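Local coordinates for protein 83aa long hypothetical transcriptional regulator asnC (Sulfolobus tokodaii, PDB 2ZBC) that binds isoleucine as a stand-alone RAM module of the Lrp/AsnC family and is probably a small-molecule sensor in the regulation of amino-acid metabolism, at residues A4-N9 and V42-D47. Numbering follows the deposited sequence.
Sequences AIVLIN and VKVEAD
Ala4 and Val44, and again Val6 and Val42, form antiparallel hydrogen-bonded pairs, with Ile5 and Lys43 as the non-hydrogen-bonded pair between them; the axes of the two short strand segments come within 4.8 Å, their N-to-C directions 142° apart. These are the two central strands of the four-stranded antiparallel sheet in the ferredoxin-like RAM fold, in which 3-10 lies between 40-45 and 66-75. Four N-H...O bonds join them, two in each hydrogen-bonded pair: Val44 N reaches Ala4 O at 2.8 Å, while Val6 N meets Val42 O at 2.9 Å. Val42 O also receives a CA-H contact from Ile5.

Ala4, Val6, Ile8, Val42 and Val44 share the helix-covered face, where Leu52 of helix 49-60 packs on both Ala4 and Val44. Val6 and Val42 lie side by side, and CG2 of Val6 reaches diagonally to CG2 of Val44 at 3.9 Å. With chi1 at -72°, Val42 holds CG2 between its own backbone N and carbonyl carbon, 3.5 Å from Val6 CB; Ile8 CD1 reaches the same methyl.

The opposite face, which carries Ile5 and Lys43, turns to a second subunit, where Lys43 packs on Glu30 of that chain. Here Ile5 slants across the aliphatic part of Lys43, its CD1 resting 3.5 Å from Lys43 CG.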
# COMPACT_ATOMS: atom_id res chain seq x y z
N ALA A 4 -1.62 12.98 -18.52
CA ALA A 4 -1.54 12.14 -17.40
C ALA A 4 -0.10 12.14 -16.85
O ALA A 4 0.85 12.48 -17.56
CB ALA A 4 -1.99 10.76 -17.77
N ILE A 5 0.02 11.77 -15.61
CA ILE A 5 1.30 11.53 -15.00
C ILE A 5 1.37 10.06 -14.68
O ILE A 5 0.43 9.55 -14.05
CB ILE A 5 1.39 12.33 -13.74
CG1 ILE A 5 1.32 13.82 -13.99
CG2 ILE A 5 2.70 12.01 -12.95
CD1 ILE A 5 2.44 14.35 -14.66
N VAL A 6 2.43 9.37 -15.15
CA VAL A 6 2.57 7.95 -14.98
C VAL A 6 3.74 7.65 -14.05
O VAL A 6 4.85 8.13 -14.29
CB VAL A 6 2.79 7.24 -16.32
CG1 VAL A 6 2.82 5.76 -16.14
CG2 VAL A 6 1.66 7.60 -17.33
N LEU A 7 3.47 6.91 -13.00
CA LEU A 7 4.50 6.50 -12.05
C LEU A 7 4.98 5.08 -12.46
O LEU A 7 4.17 4.14 -12.58
CB LEU A 7 3.96 6.48 -10.62
CG LEU A 7 3.27 7.80 -10.19
CD1 LEU A 7 2.57 7.68 -8.88
CD2 LEU A 7 4.30 8.90 -10.18
N ILE A 8 6.27 4.94 -12.72
CA ILE A 8 6.76 3.67 -13.27
C ILE A 8 7.64 3.01 -12.22
O ILE A 8 8.46 3.69 -11.61
CB ILE A 8 7.56 3.97 -14.52
CG1 ILE A 8 6.65 4.59 -15.60
CG2 ILE A 8 8.11 2.71 -15.10
CD1 ILE A 8 7.45 5.06 -16.79
N ASN A 9 7.52 1.69 -12.06
CA ASN A 9 8.49 0.90 -11.32
C ASN A 9 9.15 0.05 -12.32
O ASN A 9 8.47 -0.58 -13.17
CB ASN A 9 7.88 0.01 -10.20
CG ASN A 9 7.60 0.81 -8.92
OD1 ASN A 9 8.40 0.84 -7.91
ND2 ASN A 9 6.45 1.44 -8.92
N VAL A 42 6.76 10.15 -15.31
CA VAL A 42 6.67 10.78 -16.63
C VAL A 42 5.41 11.61 -16.73
O VAL A 42 4.38 11.25 -16.14
CB VAL A 42 6.67 9.76 -17.80
CG1 VAL A 42 8.04 9.12 -18.00
CG2 VAL A 42 5.68 8.75 -17.66
N LYS A 43 5.49 12.72 -17.42
CA LYS A 43 4.27 13.40 -17.90
C LYS A 43 4.01 12.99 -19.33
O LYS A 43 4.90 13.03 -20.17
CB LYS A 43 4.42 14.90 -17.76
CG LYS A 43 3.06 15.65 -17.90
CD LYS A 43 3.20 17.01 -17.21
CE LYS A 43 2.64 18.12 -18.00
NZ LYS A 43 1.28 17.92 -18.34
N VAL A 44 2.80 12.56 -19.62
CA VAL A 44 2.47 12.10 -20.94
C VAL A 44 1.43 13.04 -21.47
O VAL A 44 0.52 13.34 -20.78
CB VAL A 44 1.88 10.70 -20.92
CG1 VAL A 44 1.36 10.32 -22.28
CG2 VAL A 44 2.90 9.72 -20.41
N GLU A 45 1.63 13.56 -22.66
CA GLU A 45 0.61 14.33 -23.37
C GLU A 45 0.33 13.62 -24.68
O GLU A 45 1.26 13.36 -25.47
CB GLU A 45 1.14 15.76 -23.62
CG GLU A 45 0.21 16.71 -24.42
CD GLU A 45 -1.08 17.12 -23.70
OE1 GLU A 45 -1.07 17.20 -22.42
OE2 GLU A 45 -2.11 17.33 -24.45
N ALA A 46 -0.90 13.18 -24.90
CA ALA A 46 -1.22 12.56 -26.14
C ALA A 46 -2.44 13.32 -26.74
O ALA A 46 -3.13 14.10 -26.07
CB ALA A 46 -1.52 11.11 -25.99
N ASP A 47 -2.67 13.02 -27.99
CA ASP A 47 -3.62 13.77 -28.81
C ASP A 47 -5.04 13.39 -28.39
O ASP A 47 -5.99 14.18 -28.51
CB ASP A 47 -3.39 13.39 -30.29
CG ASP A 47 -2.20 14.06 -30.91
OD1 ASP A 47 -1.60 15.01 -30.39
OD2 ASP A 47 -1.82 13.67 -31.98